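Local structure of pectate lyase/Amb allergen (Acidovorax citrulli, 4HWV) at residues A62-A65 against S69-G72; I87-D92 against V159-P164. The protein probably cleaves pectate by calcium-dependent beta-elimination, as a secreted lyase of polysaccharide lyase family 1. One frame throughout, in Å; residues are numbered along the deposited sequence. Where two conformers were deposited one is given.

Contact 1: residues A62-A65 against S69-G72; sequences AVIA and SVQG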
ATOM      1  N   ALA A  62      -2.648 -30.643 -14.001  1.00  5.81           N
ATOM      2  CA  ALA A  62      -1.587 -30.223 -13.085  1.00  6.34           C
ATOM      3  C   ALA A  62      -1.566 -31.058 -11.816  1.00  6.36           C
ATOM      4  O   ALA A  62      -2.614 -31.454 -11.307  1.00  6.62           O
ATOM      5  CB  ALA A  62      -1.727 -28.752 -12.725  1.00  6.60           C
ATOM      6  N   VAL A  63      -0.364 -31.333 -11.321  1.00  6.54           N
ATOM      7  CA  VAL A  63      -0.201 -31.825  -9.970  1.00  6.88           C
ATOM      8  C   VAL A  63       0.513 -30.719  -9.219  1.00  5.86           C
ATOM      9  O   VAL A  63       1.649 -30.349  -9.549  1.00  6.10           O
ATOM     10  CB  VAL A  63       0.596 -33.141  -9.905  1.00  8.64           C
ATOM     11  CG1 VAL A  63       0.808 -33.557  -8.452  1.00 10.24           C
ATOM     12  CG2 VAL A  63      -0.131 -34.238 -10.680  1.00 10.44           C
ATOM     13  N   ILE A  64      -0.183 -30.156  -8.235  1.00  5.59           N
ATOM     14  CA  ILE A  64       0.336 -29.038  -7.464  1.00  5.12           C
ATOM     15  C   ILE A  64       0.778 -29.597  -6.118  1.00  5.50           C
ATOM     16  O   ILE A  64      -0.040 -30.108  -5.337  1.00  6.70           O
ATOM     17  CB  ILE A  64      -0.723 -27.937  -7.310  1.00  5.21           C
ATOM     18  CG1 ILE A  64      -1.242 -27.544  -8.698  1.00  6.02           C
ATOM     19  CG2 ILE A  64      -0.153 -26.748  -6.512  1.00  5.91           C
ATOM     20  CD1 ILE A  64      -2.352 -26.511  -8.672  1.00  6.64           C
ATOM     21  N   ALA A  65       2.087 -29.537  -5.879  1.00  5.43           N
ATOM     22  CA  ALA A  65       2.715 -30.110  -4.703  1.00  5.87           C
ATOM     23  C   ALA A  65       2.358 -29.331  -3.452  1.00  5.93           C
ATOM     24  O   ALA A  65       1.879 -28.204  -3.543  1.00  5.69           O
ATOM     25  CB  ALA A  65       4.241 -30.127  -4.902  1.00  7.55           C
ATOM     26  N   SER A  69       4.651 -25.925  -6.051  1.00  5.38           N
ATOM     27  CA  SER A  69       5.270 -26.127  -7.350  1.00  6.06           C
ATOM     28  C   SER A  69       4.413 -27.045  -8.224  1.00  5.76           C
ATOM     29  O   SER A  69       3.634 -27.863  -7.715  1.00  6.15           O
ATOM     30  CB  SER A  69       6.698 -26.661  -7.220  1.00  7.44           C
ATOM     31  OG  SER A  69       6.743 -27.902  -6.559  1.00  7.90           O
ATOM     32  N   VAL A  70       4.555 -26.893  -9.540  1.00  5.98           N
ATOM     33  CA  VAL A  70       3.638 -27.510 -10.494  1.00  6.08           C
ATOM     34  C   VAL A  70       4.322 -28.466 -11.454  1.00  7.42           C
ATOM     35  O   VAL A  70       5.390 -28.158 -11.996  1.00  8.66           O
ATOM     36  CB  VAL A  70       2.959 -26.408 -11.345  1.00  6.40           C
ATOM     37  CG1 VAL A  70       2.006 -27.013 -12.366  1.00  7.64           C
ATOM     38  CG2 VAL A  70       2.244 -25.390 -10.450  1.00  7.00           C
ATOM     39  N   GLN A  71       3.686 -29.620 -11.660  1.00  7.41           N
ATOM     40  CA  GLN A  71       3.997 -30.515 -12.764  1.00  8.65           C
ATOM     41  C   GLN A  71       2.751 -30.654 -13.615  1.00  8.21           C
ATOM     42  O   GLN A  71       1.650 -30.521 -13.101  1.00  8.94           O
ATOM     43  CB  GLN A  71       4.334 -31.908 -12.239  1.00 11.25           C
ATOM     44  CG  GLN A  71       5.538 -32.001 -11.321  1.00 14.43           C
ATOM     45  CD  GLN A  71       5.663 -33.402 -10.747  1.00 16.86           C
ATOM     46  OE1 GLN A  71       5.126 -33.696  -9.670  1.00 17.55           O
ATOM     47  NE2 GLN A  71       6.337 -34.283 -11.479  1.00 18.20           N
ATOM     48  N   GLY A  72       2.917 -30.927 -14.901  1.00  8.94           N
ATOM     49  CA  GLY A  72       1.763 -31.244 -15.727  1.00  9.01           C
ATOM     50  C   GLY A  72       1.881 -30.673 -17.127  1.00  9.40           C
ATOM     51  O   GLY A  72       2.941 -30.192 -17.518  1.00  9.79           O
TER
HETATM   52  O   HOH W   1       3.910 -31.495  -8.302  1.00 10.41           O

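Contact 2: residues I87-D92 against V159-P164; sequences IDLNVD and VTISVP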
ATOM      1  N   ILE A  87      -7.004 -13.484  -6.502  1.00  4.89           N
ATOM      2  CA  ILE A  87      -6.132 -14.648  -6.506  1.00  4.18           C
ATOM      3  C   ILE A  87      -4.734 -14.228  -6.058  1.00  4.16           C
ATOM      4  O   ILE A  87      -4.066 -13.450  -6.734  1.00  5.23           O
ATOM      5  CB  ILE A  87      -6.085 -15.302  -7.900  1.00  5.36           C
ATOM      6  CG1 ILE A  87      -7.492 -15.793  -8.255  1.00  6.36           C
ATOM      7  CG2 ILE A  87      -5.043 -16.434  -7.930  1.00  6.42           C
ATOM      8  CD1 ILE A  87      -7.604 -16.521  -9.572  1.00  7.17           C
ATOM      9  N   ASP A  88      -4.313 -14.747  -4.913  1.00  3.69           N
ATOM     10  CA  ASP A  88      -2.981 -14.510  -4.384  1.00  3.90           C
ATOM     11  C   ASP A  88      -2.081 -15.611  -4.925  1.00  4.13           C
ATOM     12  O   ASP A  88      -2.291 -16.798  -4.658  1.00  4.21           O
ATOM     13  CB  ASP A  88      -3.041 -14.594  -2.855  1.00  3.78           C
ATOM     14  CG  ASP A  88      -1.733 -14.195  -2.174  1.00  5.04           C
ATOM     15  OD1 ASP A  88      -0.744 -13.883  -2.871  1.00  4.94           O
ATOM     16  OD2 ASP A  88      -1.703 -14.226  -0.928  1.00  7.10           O
ATOM     17  N   LEU A  89      -1.053 -15.216  -5.673  1.00  3.43           N
ATOM     18  CA  LEU A  89      -0.135 -16.193  -6.251  1.00  3.79           C
ATOM     19  C   LEU A  89       0.985 -16.628  -5.312  1.00  3.89           C
ATOM     20  O   LEU A  89       1.647 -17.621  -5.592  1.00  4.36           O
ATOM     21  CB  LEU A  89       0.469 -15.676  -7.565  1.00  4.26           C
ATOM     22  CG  LEU A  89      -0.546 -15.428  -8.691  1.00  4.46           C
ATOM     23  CD1 LEU A  89       0.171 -14.858  -9.904  1.00  4.51           C
ATOM     24  CD2 LEU A  89      -1.325 -16.718  -9.037  1.00  5.34           C
ATOM     25  N   ASN A  90       1.213 -15.889  -4.218  1.00  3.53           N
ATOM     26  CA  ASN A  90       2.312 -16.210  -3.295  1.00  4.01           C
ATOM     27  C   ASN A  90       1.791 -17.120  -2.190  1.00  4.15           C
ATOM     28  O   ASN A  90       1.830 -16.778  -1.000  1.00  5.07           O
ATOM     29  CB  ASN A  90       2.946 -14.927  -2.746  1.00  4.42           C
ATOM     30  CG  ASN A  90       4.234 -15.188  -1.985  1.00  4.73           C
ATOM     31  OD1 ASN A  90       5.103 -15.919  -2.447  1.00  5.57           O
ATOM     32  ND2 ASN A  90       4.352 -14.594  -0.814  1.00  5.24           N
ATOM     33  N   VAL A  91       1.290 -18.288  -2.600  1.00  3.51           N
ATOM     34  CA  VAL A  91       0.695 -19.262  -1.675  1.00  4.10           C
ATOM     35  C   VAL A  91       1.140 -20.673  -2.033  1.00  4.03           C
ATOM     36  O   VAL A  91       1.508 -20.937  -3.186  1.00  4.78           O
ATOM     37  CB  VAL A  91      -0.841 -19.196  -1.655  1.00  4.20           C
ATOM     38  CG1 VAL A  91      -1.315 -17.766  -1.353  1.00  5.38           C
ATOM     39  CG2 VAL A  91      -1.435 -19.693  -2.977  1.00  5.00           C
ATOM     40  N   ASP A  92       1.085 -21.574  -1.061  1.00  4.21           N
ATOM     41  CA  ASP A  92       1.491 -22.951  -1.307  1.00  4.59           C
ATOM     42  C   ASP A  92       0.332 -23.792  -1.859  1.00  4.32           C
ATOM     43  O   ASP A  92      -0.718 -23.248  -2.231  1.00  4.64           O
ATOM     44  CB  ASP A  92       2.144 -23.591  -0.059  1.00  4.96           C
ATOM     45  CG  ASP A  92       1.165 -23.794   1.083  1.00  5.50           C
ATOM     46  OD1 ASP A  92      -0.069 -23.732   0.861  1.00  5.21           O
ATOM     47  OD2 ASP A  92       1.615 -24.055   2.223  1.00  6.65           O
ATOM     48  N   VAL A 159       5.495 -18.360  -7.621  1.00  3.45           N
ATOM     49  CA  VAL A 159       4.809 -17.152  -8.056  1.00  3.42           C
ATOM     50  C   VAL A 159       4.736 -17.011  -9.577  1.00  3.85           C
ATOM     51  O   VAL A 159       3.969 -16.186 -10.076  1.00  4.14           O
ATOM     52  CB  VAL A 159       5.417 -15.850  -7.450  1.00  3.73           C
ATOM     53  CG1 VAL A 159       5.436 -15.929  -5.921  1.00  4.15           C
ATOM     54  CG2 VAL A 159       6.813 -15.560  -8.024  1.00  4.67           C
ATOM     55  N   THR A 160       5.543 -17.792 -10.305  1.00  4.04           N
ATOM     56  CA  THR A 160       5.526 -17.747 -11.771  0.50  3.96           C
ATOM     57  C   THR A 160       4.520 -18.753 -12.317  1.00  4.68           C
ATOM     58  O   THR A 160       4.580 -19.934 -11.958  1.00  6.30           O
ATOM     59  CB  THR A 160       6.905 -18.073 -12.358  0.50  3.12           C
ATOM     60  OG1 THR A 160       7.886 -17.231 -11.753  0.50  3.59           O
ATOM     61  CG2 THR A 160       6.919 -17.813 -13.834  0.50  2.98           C
ATOM     62  N   ILE A 161       3.615 -18.284 -13.179  1.00  4.65           N
ATOM     63  CA  ILE A 161       2.512 -19.091 -13.673  1.00  4.65           C
ATOM     64  C   ILE A 161       2.581 -19.154 -15.197  1.00  4.22           C
ATOM     65  O   ILE A 161       2.524 -18.115 -15.872  1.00  4.95           O
ATOM     66  CB  ILE A 161       1.148 -18.480 -13.259  1.00  5.52           C
ATOM     67  CG1 ILE A 161       1.056 -18.274 -11.741  1.00  6.65           C
ATOM     68  CG2 ILE A 161       0.004 -19.340 -13.787  1.00  7.25           C
ATOM     69  CD1 ILE A 161       1.069 -19.559 -10.917  1.00  7.31           C
ATOM     70  N   SER A 162       2.727 -20.354 -15.745  1.00  4.76           N
ATOM     71  CA  SER A 162       2.852 -20.538 -17.185  0.50  4.23           C
ATOM     72  C   SER A 162       1.497 -20.409 -17.894  1.00  4.59           C
ATOM     73  O   SER A 162       0.534 -21.111 -17.555  1.00  5.82           O
ATOM     74  CB  SER A 162       3.449 -21.920 -17.459  0.50  4.30           C
ATOM     75  OG  SER A 162       3.659 -22.101 -18.840  0.50  3.98           O
ATOM     76  N   VAL A 163       1.429 -19.523 -18.882  1.00  3.72           N
ATOM     77  CA  VAL A 163       0.197 -19.342 -19.663  1.00  4.11           C
ATOM     78  C   VAL A 163       0.380 -19.919 -21.062  1.00  4.15           C
ATOM     79  O   VAL A 163       1.283 -19.516 -21.787  1.00  4.89           O
ATOM     80  CB  VAL A 163      -0.191 -17.849 -19.761  1.00  4.04           C
ATOM     81  CG1 VAL A 163      -1.470 -17.677 -20.562  1.00  5.05           C
ATOM     82  CG2 VAL A 163      -0.351 -17.260 -18.357  1.00  4.87           C
ATOM     83  N   PRO A 164      -0.463 -20.887 -21.445  1.00  3.70           N
ATOM     84  CA  PRO A 164      -0.307 -21.565 -22.741  1.00  4.44           C
ATOM     85  C   PRO A 164      -1.066 -20.872 -23.878  1.00  4.65           C
ATOM     86  O   PRO A 164      -1.733 -19.858 -23.679  1.00  5.12           O
ATOM     87  CB  PRO A 164      -0.930 -22.940 -22.466  1.00  4.72           C
ATOM     88  CG  PRO A 164      -2.092 -22.599 -21.552  1.00  4.69           C
ATOM     89  CD  PRO A 164      -1.546 -21.492 -20.641  1.00  4.24           C
TER

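Contact 1: residues A62-A65 against S69-G72
V70 lays its CG1 methyl against CB of A62, 4.1 Å away, on one face of a short two-stranded antiparallel beta hairpin formed by 62-65 and 69-72. The register is V63 opposite Q71 as a hydrogen-bonded pair and I64 opposite V70 as a non-hydrogen-bonded pair. In V70, CG1 stands anti to the backbone N (chi1 179°), which directs it diagonally across the hairpin to A62, while CG2 lies beside the N and faces CG1 of I64 more loosely, at 4.5 Å. A62, I64 and V70 all rest on I54 of helix 50-57, so this apolar face is the one that packs inward; a hydrogen bond from NE2 of Q55 to the carbonyl of A62 adds to the hold of that helix.

The backbone ladder has three bonds. V63 N donates to Q71 O at 2.8 Å, Q71 N returns a nearly straight bond to V63 O, and A65 N reaches S69 O at 2.9 Å. Flanking CA-H groups lean on the same carbonyls, among them A62 CA on Q71 O at 3.3 Å.

V63 and Q71 rise from the exposed face. The glutamine chain runs extended beyond CG and carries the amide out above strand 70-71, with OE1 leaning toward strand 63-64 and the turn end; there a water donates to it and also to V63 O, giving that carbonyl a second donor besides Q71 N. At the turn end, CB of A65 touches the S69 hydroxyl, which is hydrogen-bonded to D67 in the connecting loop. G72 closes the other end with phi 143°, a backbone region favoured by glycine, and its CA lies 4.4 Å from A62 CA.

Contact 2: residues I87-D92 against V159-P164
L89 and I161 meet at an oblique angle at one end of the right-handed parallel beta-helix of this pectate lyase, beside helix 50-57, where the chain leaving strand 86-88 passes the start of strand 160-163. The forked end of L89 straddles one carbon: CD2 lies 3.9 Å and CD1 4.0 Å from I161 CG1. The isoleucine's first torsion (chi1 -55°) turns that carbon toward the leucine, while CD1 of I161 reaches only the CD2 branch. CD1 of L89 also rests on the carbonyl oxygen of V159.

N90 and V159 instead lie side by side and point the same way, so the amide runs alongside the valine and OD1 comes 3.5 Å from CG1. This oxygen has polar partners beyond the pair, the hydroxyl of Y103 and NE2 of Q155 in helix 143-159, which would hold it in place beside the methyl. No hydrogen bond joins the two segments; the contact is van der Waals packing, largely buried.

An Asx turn shapes the bend that presents L89 and N90. D88 OD1, separately hydrogen-bonded to H180 ND1, accepts the backbone N-H of N90, 3.1 Å from N90 N and well above the carboxylate plane.

In the fold
Contact 1 comes first along the chain and closes before contact 2 opens; their centres lie 11 Å apart and their nearest atoms about 5 Å, without touching. Helix 50-57 is common to both: the 62-65/69-72 hairpin packs on I54, whereas I161 of contact 2 touches R50 and L57. Contact 1 is a surface hairpin, forming its own small sheet. Contact 2 is buried, joining the chain beyond strand 86-88 to an outermost strand of the parallel sheet 160-163, 182-185, 229-234 and 281-283. That sheet leads toward the calcium site of D227, D278 and D282, with the calcium ion about 12 Å from the V159 side chain; contact 1 lies away from it.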